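16S rRNA methylase (Escherichia coli, PDB 3MTE) methylates the N1 position of adenine 1408 in 16S rRNA of fully assembled 30S subunits, using S-adenosylmethionine, and so confers resistance to several aminoglycosides. Local coordinates at residues V30-G35 against N99-I104; F53-D58 against V84-A89; L113-I118 against R156-L161; I106-G111 against E139-Y144. All blocks are in the same frame, centred on the assembly; numbering follows the deposited sequence.

How the interactions relate
The first segment met is on strand 29-34, which runs into the cofactor-binding G35. The chain then makes strand 52-58 and, across helix 65-71, strand 83-87; interaction 2 closes that short loop and nests inside the longer loop closed by interaction 1, when strand 101-107 comes in beside strand 29-34. Interaction 4 follows in series, adding strand 136-142 to the C-terminal half of strand 101-107. Interaction 3 crosses it: residues 113-118 of helix 111-118 lie between the two segments of interaction 4 and meet residues 156-161 after both. Interactions 1, 2 and 4 thus assemble five parallel strands, interaction 3 fastens a helix to a connecting loop, and residues from all four reach the same S-adenosylmethionine.

Interaction 1 (V30-G35 against N99-I104). With SAM (S-adenosylmethionine), chain C.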
# COMPACT_ATOMS: atom_id res chain seq x y z
N VAL A 30 -0.98 -6.06 12.66
CA VAL A 30 -0.83 -4.73 12.08
C VAL A 30 -0.69 -4.83 10.56
O VAL A 30 0.11 -5.62 10.06
CB VAL A 30 0.41 -4.02 12.64
CG1 VAL A 30 0.63 -2.68 11.95
CG2 VAL A 30 0.26 -3.82 14.17
N HIS A 31 -1.47 -4.04 9.83
CA HIS A 31 -1.35 -4.00 8.37
C HIS A 31 -0.93 -2.62 7.90
O HIS A 31 -1.46 -1.62 8.37
CB HIS A 31 -2.69 -4.35 7.72
CG HIS A 31 -2.64 -4.30 6.23
ND1 HIS A 31 -2.14 -5.34 5.48
CD2 HIS A 31 -2.98 -3.32 5.35
CE1 HIS A 31 -2.17 -5.01 4.19
NE2 HIS A 31 -2.68 -3.79 4.09
N ILE A 32 0.02 -2.56 6.96
CA ILE A 32 0.42 -1.28 6.37
C ILE A 32 0.04 -1.23 4.91
O ILE A 32 0.36 -2.15 4.16
CB ILE A 32 1.95 -1.02 6.50
CG1 ILE A 32 2.32 -0.81 7.97
CG2 ILE A 32 2.37 0.18 5.62
CD1 ILE A 32 3.82 -0.64 8.19
N ASP A 33 -0.67 -0.17 4.52
CA ASP A 33 -1.02 0.05 3.11
C ASP A 33 -0.24 1.27 2.62
O ASP A 33 -0.47 2.40 3.08
CB ASP A 33 -2.53 0.26 2.98
CG ASP A 33 -2.99 0.41 1.52
OD1 ASP A 33 -2.46 -0.31 0.64
OD2 ASP A 33 -3.91 1.23 1.28
N LEU A 34 0.70 1.06 1.70
CA LEU A 34 1.60 2.13 1.25
C LEU A 34 1.05 2.80 -0.01
O LEU A 34 0.69 2.12 -0.97
CB LEU A 34 3.00 1.56 0.97
CG LEU A 34 4.06 2.53 0.42
CD1 LEU A 34 4.32 3.71 1.37
CD2 LEU A 34 5.34 1.77 0.13
N GLY A 35 0.99 4.13 -0.01
CA GLY A 35 0.37 4.85 -1.12
C GLY A 35 -1.12 4.60 -1.07
O GLY A 35 -1.74 4.19 -2.08
N ASN A 99 9.83 -2.92 11.14
CA ASN A 99 9.58 -4.24 11.73
C ASN A 99 8.22 -4.33 12.45
O ASN A 99 8.08 -5.06 13.44
CB ASN A 99 10.72 -4.57 12.71
CG ASN A 99 10.66 -5.99 13.23
OD1 ASN A 99 10.48 -6.93 12.47
ND2 ASN A 99 10.83 -6.14 14.55
N ILE A 100 7.22 -3.60 11.96
CA ILE A 100 5.94 -3.52 12.66
C ILE A 100 4.79 -4.32 12.00
O ILE A 100 3.89 -4.80 12.69
CB ILE A 100 5.51 -2.03 12.87
CG1 ILE A 100 4.37 -1.92 13.87
CG2 ILE A 100 5.11 -1.38 11.56
CD1 ILE A 100 3.88 -0.50 14.04
N ALA A 101 4.84 -4.48 10.68
CA ALA A 101 3.69 -5.01 9.95
C ALA A 101 3.64 -6.53 9.83
O ALA A 101 4.64 -7.16 9.48
CB ALA A 101 3.61 -4.37 8.54
N ASP A 102 2.46 -7.10 10.08
CA ASP A 102 2.22 -8.52 9.79
C ASP A 102 1.88 -8.73 8.31
O ASP A 102 2.00 -9.84 7.79
CB ASP A 102 1.09 -9.07 10.66
CG ASP A 102 1.42 -8.99 12.14
OD1 ASP A 102 2.07 -9.92 12.66
OD2 ASP A 102 1.04 -7.99 12.78
N SER A 103 1.46 -7.66 7.65
CA SER A 103 1.15 -7.72 6.23
C SER A 103 1.27 -6.32 5.65
O SER A 103 1.14 -5.32 6.36
CB SER A 103 -0.25 -8.29 6.00
OG SER A 103 -1.24 -7.57 6.73
N ILE A 104 1.50 -6.24 4.34
CA ILE A 104 1.72 -4.94 3.71
C ILE A 104 1.22 -4.99 2.27
O ILE A 104 1.40 -6.01 1.59
CB ILE A 104 3.20 -4.53 3.78
CG1 ILE A 104 3.47 -3.28 2.95
CG2 ILE A 104 4.11 -5.68 3.33
CD1 ILE A 104 4.71 -2.54 3.40
N SAM C . -3.88 2.66 -3.03
CA SAM C . -4.71 3.68 -3.66
C SAM C . -6.06 3.11 -4.08
OXT SAM C . -6.22 1.89 -4.18
CB SAM C . -4.02 4.29 -4.88
CG SAM C . -4.41 5.75 -5.09
SD SAM C . -3.44 6.56 -6.39
CE SAM C . -3.65 5.41 -7.76
C5' SAM C . -1.72 6.22 -5.94
C4' SAM C . -1.30 6.86 -4.61
O4' SAM C . 0.08 6.63 -4.44
C3' SAM C . -1.52 8.37 -4.53
O3' SAM C . -2.25 8.69 -3.38
C2' SAM C . -0.13 8.95 -4.34
O2' SAM C . -0.12 10.10 -3.50
C1' SAM C . 0.64 7.76 -3.79
N9 SAM C . 2.07 7.89 -4.09
C8 SAM C . 2.64 8.34 -5.26
N7 SAM C . 3.99 8.30 -5.10
C5 SAM C . 4.27 7.84 -3.86
C6 SAM C . 5.45 7.62 -3.17
N6 SAM C . 6.63 7.88 -3.76
N1 SAM C . 5.40 7.13 -1.89
C2 SAM C . 4.20 6.87 -1.26
N3 SAM C . 3.02 7.10 -1.95
C4 SAM C . 3.07 7.58 -3.22
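H31 and I32 pair in parallel with S103 and I104 where strand 29-34 runs beside strand 101-107, and the bond from I32 N to S103 O (3.0 Å) is nearly straight at 167°. One step earlier segment 99-104 turns a corner at D102, and a side chain takes over from the backbone. D102 OD2 accepts V30 N at 2.8 Å, met on the anti side of the carboxylate, while D102 N returns a bond to V30 O, again 2.8 Å. One residue grips both polar backbone atoms of V30; S103 N adds a weak bond to the same oxygen. The other carboxylate oxygen, OD1, forms a salt bridge with K133.

On the face carrying H31 and S103, the imidazole extends with CG trans to the backbone N (chi1 179°), which sends ND1 across to S103 OG at 2.7 Å, close to the ring plane. NE2 binds S105 OG, and that hydroxyl meets D33 OD1. Held at both nitrogens, the ring has little scope to rotate.

On the face of I32 and I104, I32 CG2 lies 4.2 Å from I104 CD1 in one of two conformers, while I32 CD1 reaches back to I100 CG2 (3.7 Å) and A101 CB (3.8 Å), I32 and I100 crossing at about a right angle. I100 continues onto L20 and I24 of helix 17-24.

The first strand runs on to G35, which has a positive phi and whose O accepts the amino N of S-adenosylmethionine at 2.8 Å. This central pair, in a sheet ordered 3-2-1-4-5-7-6, marks the Rossmann-like methyltransferase fold.

Interaction 2 (F53-D58 against V84-A89); sequences FYIGID and VFVIAA. With SAM (S-adenosylmethionine), chain C.
The beta-alpha-beta unit of strand 52-58, helix 65-71 and strand 83-87 closes where Y54 to D58 pair in parallel with V84 to V86, with strand 83-87 at one edge of the Rossmann-like sheet, and its C-terminal end opens onto the ribose of S-adenosylmethionine. Backbone bonds alternate in direction: V84 N to Y54 O, G56 N to V84 O, V86 N to G56 O (2.8 Å) and D58 N to V86 O. The next, A88 N to D58 O, is long at 3.3 Å and comes from above the carbonyl plane.

One face of the pair is all hydrocarbon. V84 turns CG1 between its own backbone N and carbonyl carbon (chi1 62°), which places that methyl 3.5 Å from F53 CZ and 3.7 Å from I55 CG1. I55 and V84 lie side by side, and I55 CG2 reaches on to V86 CG2 at 3.7 Å. I57 carries the layer forward along V86 to the methyl of A88.

On the other face G56 has no side chain, and the F85 ring occupies the neighbourhood with its edge: CD1 lies 3.8 Å from G56 O, which is in the ring plane. I42 of helix 40-48 also packs on this ring.

D58 points to the same face as F85, at the end of the strand. Its OD1 accepts O3' of the cofactor at 2.6 Å and its OD2 accepts O2' at 2.9 Å. G37 N also binds OD1, and V60 N binds OD2. Four donors around one carboxylate should limit its rotation and would be expected to stabilise its negative charge, consistent with a firm hold on the ribose diol.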
# COMPACT_ATOMS: atom_id res chain seq x y z
N PHE A 53 -4.78 -3.55 13.42
CA PHE A 53 -4.53 -2.11 13.37
C PHE A 53 -4.02 -1.74 11.98
O PHE A 53 -3.03 -2.29 11.51
CB PHE A 53 -3.50 -1.71 14.41
CG PHE A 53 -3.31 -0.22 14.51
CD1 PHE A 53 -4.29 0.58 15.08
CD2 PHE A 53 -2.16 0.38 14.02
CE1 PHE A 53 -4.12 1.95 15.16
CE2 PHE A 53 -1.98 1.75 14.10
CZ PHE A 53 -2.97 2.54 14.67
N TYR A 54 -4.70 -0.79 11.33
CA TYR A 54 -4.42 -0.42 9.94
C TYR A 54 -3.67 0.90 9.84
O TYR A 54 -4.11 1.92 10.37
CB TYR A 54 -5.74 -0.34 9.16
CG TYR A 54 -6.34 -1.71 8.95
CD1 TYR A 54 -6.00 -2.46 7.82
CD2 TYR A 54 -7.19 -2.27 9.88
CE1 TYR A 54 -6.51 -3.72 7.62
CE2 TYR A 54 -7.72 -3.55 9.70
CZ TYR A 54 -7.37 -4.27 8.57
OH TYR A 54 -7.87 -5.53 8.35
N ILE A 55 -2.53 0.87 9.18
CA ILE A 55 -1.74 2.07 8.94
C ILE A 55 -1.75 2.35 7.44
O ILE A 55 -1.28 1.52 6.65
CB ILE A 55 -0.29 1.88 9.42
CG1 ILE A 55 -0.27 1.56 10.92
CG2 ILE A 55 0.56 3.12 9.13
CD1 ILE A 55 1.10 1.08 11.42
N GLY A 56 -2.30 3.50 7.05
CA GLY A 56 -2.29 3.93 5.66
C GLY A 56 -1.28 5.05 5.51
O GLY A 56 -1.32 6.04 6.24
N ILE A 57 -0.35 4.88 4.58
CA ILE A 57 0.71 5.85 4.35
C ILE A 57 0.48 6.54 3.01
O ILE A 57 0.30 5.86 1.98
CB ILE A 57 2.09 5.16 4.28
CG1 ILE A 57 2.35 4.34 5.55
CG2 ILE A 57 3.19 6.18 4.07
CD1 ILE A 57 3.68 3.62 5.54
N ASP A 58 0.50 7.87 3.01
CA ASP A 58 0.44 8.64 1.77
C ASP A 58 1.16 9.97 1.94
O ASP A 58 1.09 10.60 3.01
CB ASP A 58 -1.01 8.86 1.30
CG ASP A 58 -1.11 9.08 -0.22
OD1 ASP A 58 -1.42 8.12 -0.94
OD2 ASP A 58 -0.84 10.21 -0.70
N VAL A 84 -4.70 4.59 11.57
CA VAL A 84 -3.93 5.83 11.59
C VAL A 84 -3.42 6.11 10.19
O VAL A 84 -3.09 5.17 9.46
CB VAL A 84 -2.74 5.78 12.57
CG1 VAL A 84 -1.75 4.71 12.18
CG2 VAL A 84 -2.04 7.14 12.63
N PHE A 85 -3.36 7.38 9.82
CA PHE A 85 -2.80 7.75 8.52
C PHE A 85 -1.47 8.44 8.74
O PHE A 85 -1.37 9.45 9.44
CB PHE A 85 -3.76 8.65 7.75
CG PHE A 85 -5.02 7.97 7.33
CD1 PHE A 85 -4.97 6.86 6.51
CD2 PHE A 85 -6.26 8.43 7.77
CE1 PHE A 85 -6.14 6.21 6.11
CE2 PHE A 85 -7.42 7.78 7.38
CZ PHE A 85 -7.36 6.67 6.55
N VAL A 86 -0.43 7.87 8.14
CA VAL A 86 0.92 8.41 8.24
C VAL A 86 1.22 9.21 6.98
O VAL A 86 0.98 8.74 5.86
CB VAL A 86 1.94 7.29 8.41
CG1 VAL A 86 3.35 7.81 8.29
CG2 VAL A 86 1.74 6.60 9.78
N ILE A 87 1.74 10.42 7.17
CA ILE A 87 2.11 11.26 6.03
C ILE A 87 3.59 11.08 5.72
O ILE A 87 4.45 11.59 6.42
CB ILE A 87 1.77 12.75 6.29
CG1 ILE A 87 0.28 12.92 6.62
CG2 ILE A 87 2.18 13.61 5.09
CD1 ILE A 87 -0.68 12.19 5.66
N ALA A 88 3.88 10.32 4.67
CA ALA A 88 5.26 10.04 4.30
C ALA A 88 5.30 9.48 2.89
O ALA A 88 4.27 9.06 2.36
CB ALA A 88 5.89 9.04 5.28
N ALA A 89 6.48 9.50 2.29
CA ALA A 89 6.68 8.89 0.98
C ALA A 89 7.55 7.64 1.10
O ALA A 89 8.34 7.49 2.05
CB ALA A 89 7.32 9.89 0.02
N SAM C . -3.88 2.66 -3.03
CA SAM C . -4.71 3.68 -3.66
C SAM C . -6.06 3.11 -4.08
OXT SAM C . -6.22 1.89 -4.18
CB SAM C . -4.02 4.29 -4.88
CG SAM C . -4.41 5.75 -5.09
SD SAM C . -3.44 6.56 -6.39
CE SAM C . -3.65 5.41 -7.76
C5' SAM C . -1.72 6.22 -5.94
C4' SAM C . -1.30 6.86 -4.61
O4' SAM C . 0.08 6.63 -4.44
C3' SAM C . -1.52 8.37 -4.53
O3' SAM C . -2.25 8.69 -3.38
C2' SAM C . -0.13 8.95 -4.34
O2' SAM C . -0.12 10.10 -3.50
C1' SAM C . 0.64 7.76 -3.79
N9 SAM C . 2.07 7.89 -4.09
C8 SAM C . 2.64 8.34 -5.26
N7 SAM C . 3.99 8.30 -5.10
C5 SAM C . 4.27 7.84 -3.86
C6 SAM C . 5.45 7.62 -3.17
N6 SAM C . 6.63 7.88 -3.76
N1 SAM C . 5.40 7.13 -1.89
C2 SAM C . 4.20 6.87 -1.26
N3 SAM C . 3.02 7.10 -1.95
C4 SAM C . 3.07 7.58 -3.22

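Interaction 3 (L113-I118 against R156-L161); sequences LLEYVI and RGLPLL. With SAM (S-adenosylmethionine), chain C.
E115 reaches out from helix 111-118 to meet R156, and the two long side chains cross at about a right angle. The glutamate is extended beyond CG, while the arginine bends at chi3 (58°), and this brings its guanidinium up to the carboxylate side-on. In this salt bridge NE donates to E115 OE1 at 2.9 Å, through the syn lone pair, and NH2 to E115 OE2 at 3.1 Å. The two planes lie 14° apart, though both oxygens sit somewhat out of the guanidinium plane, so the fork is slightly skewed.

Beneath it L158 lays CD1 against the glutamate stem, 3.6 Å from E115 CG; its still closer approach to OE1 is doubtful. Deeper in, I118 CG2 touches L161 CD2 at 3.6 Å, also crossing at about a right angle. P159 CG lies against I118 O, which accepts a hydrogen bond from Y165 OH. I153 of helix 147-155 backs E115, I118 and L158; that helix ends at G157 in a Schellman motif.

The salt bridge thus lies toward the more exposed side, with R156 exposed and E115 partly so, where solvent probably tempers its strength, and the buried aliphatic groups close the inner side.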
# COMPACT_ATOMS: atom_id res chain seq x y z
N LEU A 113 6.03 5.71 -7.69
CA LEU A 113 5.83 4.51 -6.87
C LEU A 113 5.63 3.27 -7.74
O LEU A 113 6.15 2.19 -7.44
CB LEU A 113 4.62 4.67 -5.96
CG LEU A 113 4.36 3.52 -4.98
CD1 LEU A 113 5.58 3.27 -4.08
CD2 LEU A 113 3.11 3.77 -4.14
N LEU A 114 4.85 3.42 -8.80
CA LEU A 114 4.66 2.30 -9.70
C LEU A 114 5.99 1.88 -10.31
O LEU A 114 6.29 0.69 -10.41
CB LEU A 114 3.64 2.65 -10.79
CG LEU A 114 3.42 1.59 -11.88
CD1 LEU A 114 2.82 0.30 -11.29
CD2 LEU A 114 2.53 2.15 -12.99
N GLU A 115 6.81 2.85 -10.70
CA GLU A 115 8.11 2.53 -11.26
C GLU A 115 8.98 1.77 -10.27
O GLU A 115 9.70 0.84 -10.65
CB GLU A 115 8.84 3.80 -11.73
CG GLU A 115 8.22 4.42 -12.99
CD GLU A 115 9.03 5.60 -13.51
OE1 GLU A 115 8.92 5.92 -14.72
OE2 GLU A 115 9.78 6.19 -12.71
N TYR A 116 8.91 2.14 -8.99
CA TYR A 116 9.71 1.48 -7.96
C TYR A 116 9.31 0.01 -7.85
O TYR A 116 10.15 -0.85 -7.60
CB TYR A 116 9.53 2.12 -6.59
CG TYR A 116 9.90 3.59 -6.45
CD1 TYR A 116 10.89 4.16 -7.23
CD2 TYR A 116 9.28 4.38 -5.47
CE1 TYR A 116 11.23 5.49 -7.08
CE2 TYR A 116 9.62 5.72 -5.31
CZ TYR A 116 10.60 6.26 -6.12
OH TYR A 116 10.94 7.58 -5.97
N VAL A 117 8.02 -0.26 -8.02
CA VAL A 117 7.49 -1.62 -7.89
C VAL A 117 7.86 -2.47 -9.10
O VAL A 117 8.26 -3.64 -8.94
CB VAL A 117 5.95 -1.63 -7.68
CG1 VAL A 117 5.40 -3.03 -7.85
CG2 VAL A 117 5.62 -1.10 -6.29
N ILE A 118 7.76 -1.90 -10.30
CA ILE A 118 7.91 -2.73 -11.50
C ILE A 118 9.34 -2.89 -11.99
O ILE A 118 9.66 -3.91 -12.62
CB ILE A 118 6.98 -2.24 -12.63
CG1 ILE A 118 7.44 -0.88 -13.15
CG2 ILE A 118 5.56 -2.16 -12.11
CD1 ILE A 118 6.51 -0.33 -14.25
N ARG A 156 10.65 5.65 -20.95
CA ARG A 156 11.79 5.68 -20.05
C ARG A 156 12.52 4.33 -19.99
O ARG A 156 13.48 4.17 -19.23
CB ARG A 156 11.35 6.14 -18.65
CG ARG A 156 11.22 7.66 -18.55
CD ARG A 156 10.33 8.09 -17.39
NE ARG A 156 10.80 7.60 -16.10
CZ ARG A 156 11.70 8.22 -15.35
NH1 ARG A 156 12.23 9.37 -15.76
NH2 ARG A 156 12.07 7.70 -14.18
N GLY A 157 12.06 3.38 -20.78
CA GLY A 157 12.73 2.09 -20.89
C GLY A 157 12.50 1.17 -19.71
O GLY A 157 13.31 0.29 -19.42
N LEU A 158 11.38 1.36 -19.02
CA LEU A 158 10.99 0.47 -17.94
C LEU A 158 10.24 -0.73 -18.50
O LEU A 158 9.62 -0.65 -19.56
CB LEU A 158 10.15 1.22 -16.90
CG LEU A 158 10.97 2.13 -15.99
CD1 LEU A 158 10.28 3.45 -15.77
CD2 LEU A 158 11.24 1.42 -14.66
N PRO A 159 10.29 -1.87 -17.78
CA PRO A 159 9.66 -3.10 -18.27
C PRO A 159 8.16 -2.91 -18.47
O PRO A 159 7.53 -2.17 -17.72
CB PRO A 159 9.92 -4.10 -17.14
CG PRO A 159 11.08 -3.53 -16.37
CD PRO A 159 10.92 -2.04 -16.46
N LEU A 160 7.58 -3.59 -19.45
CA LEU A 160 6.15 -3.50 -19.70
C LEU A 160 5.36 -4.39 -18.74
O LEU A 160 5.74 -5.53 -18.48
CB LEU A 160 5.83 -3.88 -21.15
CG LEU A 160 6.39 -2.95 -22.23
CD1 LEU A 160 6.13 -3.52 -23.62
CD2 LEU A 160 5.80 -1.55 -22.10
N LEU A 161 4.25 -3.86 -18.22
CA LEU A 161 3.42 -4.63 -17.28
C LEU A 161 2.81 -5.85 -17.94
O LEU A 161 1.98 -5.72 -18.84
CB LEU A 161 2.29 -3.75 -16.71
CG LEU A 161 2.72 -2.79 -15.61
CD1 LEU A 161 1.52 -2.06 -15.04
CD2 LEU A 161 3.38 -3.58 -14.53
N SAM C . -3.88 2.66 -3.03
CA SAM C . -4.71 3.68 -3.66
C SAM C . -6.06 3.11 -4.08
OXT SAM C . -6.22 1.89 -4.18
CB SAM C . -4.02 4.29 -4.88
CG SAM C . -4.41 5.75 -5.09
SD SAM C . -3.44 6.56 -6.39
CE SAM C . -3.65 5.41 -7.76
C5' SAM C . -1.72 6.22 -5.94
C4' SAM C . -1.30 6.86 -4.61
O4' SAM C . 0.08 6.63 -4.44
C3' SAM C . -1.52 8.37 -4.53
O3' SAM C . -2.25 8.69 -3.38
C2' SAM C . -0.13 8.95 -4.34
O2' SAM C . -0.12 10.10 -3.50
C1' SAM C . 0.64 7.76 -3.79
N9 SAM C . 2.07 7.89 -4.09
C8 SAM C . 2.64 8.34 -5.26
N7 SAM C . 3.99 8.30 -5.10
C5 SAM C . 4.27 7.84 -3.86
C6 SAM C . 5.45 7.62 -3.17
N6 SAM C . 6.63 7.88 -3.76
N1 SAM C . 5.40 7.13 -1.89
C2 SAM C . 4.20 6.87 -1.26
N3 SAM C . 3.02 7.10 -1.95
C4 SAM C . 3.07 7.58 -3.22

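Interaction 4 (I106-G111 against E139-Y144); sequences ILFPWG and EFVTTY. With SAM (S-adenosylmethionine), chain C.
I106 and L107 pair in parallel with F140 and V141 in the middle of the Rossmann-like methyltransferase sheet, where strand 101-107 gives way to the loop that cradles the cofactor. The packed part lies at the strand end. I106 N donates to E139 O, V141 N to I106 O, and F108 N closes the series on V141 O at 2.8 Å. I106 and F140 run side by side on one face, CD1 of the isoleucine 3.6 Å from CE1 of the ring; helix 111-118 covers I106 through L113 and V117. On the other face V141 spreads its two methyls: CG1, trans to the backbone N (chi1 178°), meets F108 CE1 at 3.7 Å, and CG2 meets L107 CD2 at 3.9 Å. E139 crosses L107 at a slant, and its carboxylate is held by R214.

Beyond T142 the two chains part. P109 keeps its ring against V141 O and the T142 methyl, yet no direct backbone bond follows. A water spans the gap instead, donating to P109 O at 2.6 Å and accepting from T143 N at 3.0 Å. T143 turns its own hydroxyl to S211 O.

Past the strand end the loop faces S-adenosylmethionine. L107 O accepts the amino N of the cofactor at 2.7 Å, and F108, with a positive phi, bends the chain sharply. W110 swings away from strand 136-142 and meets W200 edge-to-face, while one face of its indole lies under the sulfonium, with SD of S-adenosylmethionine 3.7 Å above the W110 ring plane and over its centre.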
# COMPACT_ATOMS: atom_id res chain seq x y z
N ILE A 106 0.67 -2.68 -1.55
CA ILE A 106 0.75 -1.51 -2.41
C ILE A 106 -0.30 -1.73 -3.50
O ILE A 106 -0.15 -2.63 -4.32
CB ILE A 106 2.15 -1.34 -3.05
CG1 ILE A 106 3.24 -1.31 -1.97
CG2 ILE A 106 2.19 -0.05 -3.89
CD1 ILE A 106 4.67 -1.22 -2.53
N LEU A 107 -1.37 -0.95 -3.46
CA LEU A 107 -2.52 -1.17 -4.34
C LEU A 107 -2.67 -0.06 -5.37
O LEU A 107 -2.85 1.11 -5.01
CB LEU A 107 -3.81 -1.25 -3.53
CG LEU A 107 -3.83 -2.25 -2.36
CD1 LEU A 107 -5.10 -2.07 -1.54
CD2 LEU A 107 -3.72 -3.68 -2.88
N PHE A 108 -2.63 -0.43 -6.64
CA PHE A 108 -2.79 0.50 -7.75
C PHE A 108 -1.84 1.70 -7.66
O PHE A 108 -2.26 2.83 -7.81
CB PHE A 108 -4.26 0.93 -7.86
CG PHE A 108 -5.21 -0.23 -7.82
CD1 PHE A 108 -5.39 -1.05 -8.93
CD2 PHE A 108 -5.91 -0.53 -6.65
CE1 PHE A 108 -6.26 -2.14 -8.87
CE2 PHE A 108 -6.78 -1.60 -6.60
CZ PHE A 108 -6.95 -2.41 -7.72
N PRO A 109 -0.55 1.44 -7.40
CA PRO A 109 0.36 2.59 -7.37
C PRO A 109 0.46 3.23 -8.75
O PRO A 109 0.21 2.57 -9.77
CB PRO A 109 1.71 1.97 -7.00
CG PRO A 109 1.62 0.57 -7.52
CD PRO A 109 0.18 0.16 -7.31
N TRP A 110 0.82 4.51 -8.79
CA TRP A 110 1.07 5.15 -10.08
C TRP A 110 2.33 5.98 -10.02
O TRP A 110 2.96 6.07 -8.97
CB TRP A 110 -0.12 5.99 -10.54
CG TRP A 110 -0.48 7.18 -9.67
CD1 TRP A 110 0.32 7.84 -8.77
CD2 TRP A 110 -1.73 7.86 -9.66
NE1 TRP A 110 -0.38 8.89 -8.19
CE2 TRP A 110 -1.64 8.92 -8.72
CE3 TRP A 110 -2.94 7.68 -10.35
CZ2 TRP A 110 -2.71 9.77 -8.46
CZ3 TRP A 110 -3.99 8.53 -10.08
CH2 TRP A 110 -3.87 9.57 -9.15
N GLY A 111 2.71 6.57 -11.15
CA GLY A 111 3.86 7.45 -11.19
C GLY A 111 5.12 6.81 -10.64
O GLY A 111 5.41 5.64 -10.91
N GLU A 139 1.25 -7.95 -0.85
CA GLU A 139 0.70 -7.98 -2.21
C GLU A 139 0.90 -6.63 -2.89
O GLU A 139 0.73 -5.58 -2.27
CB GLU A 139 -0.78 -8.35 -2.21
CG GLU A 139 -1.65 -7.35 -1.47
CD GLU A 139 -3.14 -7.59 -1.68
OE1 GLU A 139 -3.53 -8.14 -2.72
OE2 GLU A 139 -3.93 -7.22 -0.79
N PHE A 140 1.26 -6.68 -4.17
CA PHE A 140 1.36 -5.48 -4.99
C PHE A 140 0.36 -5.68 -6.13
O PHE A 140 0.41 -6.69 -6.83
CB PHE A 140 2.76 -5.36 -5.62
CG PHE A 140 3.91 -5.35 -4.62
CD1 PHE A 140 3.73 -4.86 -3.32
CD2 PHE A 140 5.16 -5.81 -5.00
CE1 PHE A 140 4.80 -4.84 -2.42
CE2 PHE A 140 6.24 -5.80 -4.11
CZ PHE A 140 6.06 -5.31 -2.82
N VAL A 141 -0.56 -4.73 -6.30
CA VAL A 141 -1.53 -4.85 -7.40
C VAL A 141 -1.30 -3.69 -8.37
O VAL A 141 -1.39 -2.53 -7.97
CB VAL A 141 -2.97 -4.85 -6.88
CG1 VAL A 141 -3.95 -4.92 -8.03
CG2 VAL A 141 -3.18 -6.04 -5.92
N THR A 142 -0.97 -3.99 -9.62
CA THR A 142 -0.53 -2.95 -10.55
C THR A 142 -1.31 -2.95 -11.85
O THR A 142 -1.83 -3.99 -12.26
CB THR A 142 0.96 -3.11 -10.91
OG1 THR A 142 1.16 -4.42 -11.44
CG2 THR A 142 1.85 -2.94 -9.66
N THR A 143 -1.36 -1.78 -12.48
CA THR A 143 -1.95 -1.57 -13.80
C THR A 143 -1.47 -0.18 -14.26
O THR A 143 -1.05 0.64 -13.43
CB THR A 143 -3.49 -1.61 -13.72
OG1 THR A 143 -4.04 -1.60 -15.05
CG2 THR A 143 -4.03 -0.40 -12.95
N TYR A 144 -1.50 0.10 -15.55
CA TYR A 144 -1.21 1.46 -16.01
C TYR A 144 -2.41 2.33 -15.70
O TYR A 144 -3.54 1.92 -15.91
CB TYR A 144 -0.93 1.50 -17.52
CG TYR A 144 0.30 0.75 -17.95
CD1 TYR A 144 1.56 1.16 -17.55
CD2 TYR A 144 0.20 -0.35 -18.80
CE1 TYR A 144 2.70 0.48 -17.96
CE2 TYR A 144 1.33 -1.02 -19.23
CZ TYR A 144 2.58 -0.61 -18.80
OH TYR A 144 3.70 -1.29 -19.22
N SAM C . -3.88 2.66 -3.03
CA SAM C . -4.71 3.68 -3.66
C SAM C . -6.06 3.11 -4.08
OXT SAM C . -6.22 1.89 -4.18
CB SAM C . -4.02 4.29 -4.88
CG SAM C . -4.41 5.75 -5.09
SD SAM C . -3.44 6.56 -6.39
CE SAM C . -3.65 5.41 -7.76
C5' SAM C . -1.72 6.22 -5.94
C4' SAM C . -1.30 6.86 -4.61
O4' SAM C . 0.08 6.63 -4.44
C3' SAM C . -1.52 8.37 -4.53
O3' SAM C . -2.25 8.69 -3.38
C2' SAM C . -0.13 8.95 -4.34
O2' SAM C . -0.12 10.10 -3.50
C1' SAM C . 0.64 7.76 -3.79
N9 SAM C . 2.07 7.89 -4.09
C8 SAM C . 2.64 8.34 -5.26
N7 SAM C . 3.99 8.30 -5.10
C5 SAM C . 4.27 7.84 -3.86
C6 SAM C . 5.45 7.62 -3.17
N6 SAM C . 6.63 7.88 -3.76
N1 SAM C . 5.40 7.13 -1.89
C2 SAM C . 4.20 6.87 -1.26
N3 SAM C . 3.02 7.10 -1.95
C4 SAM C . 3.07 7.58 -3.22
O HOH W 1 -1.25 0.67 -10.73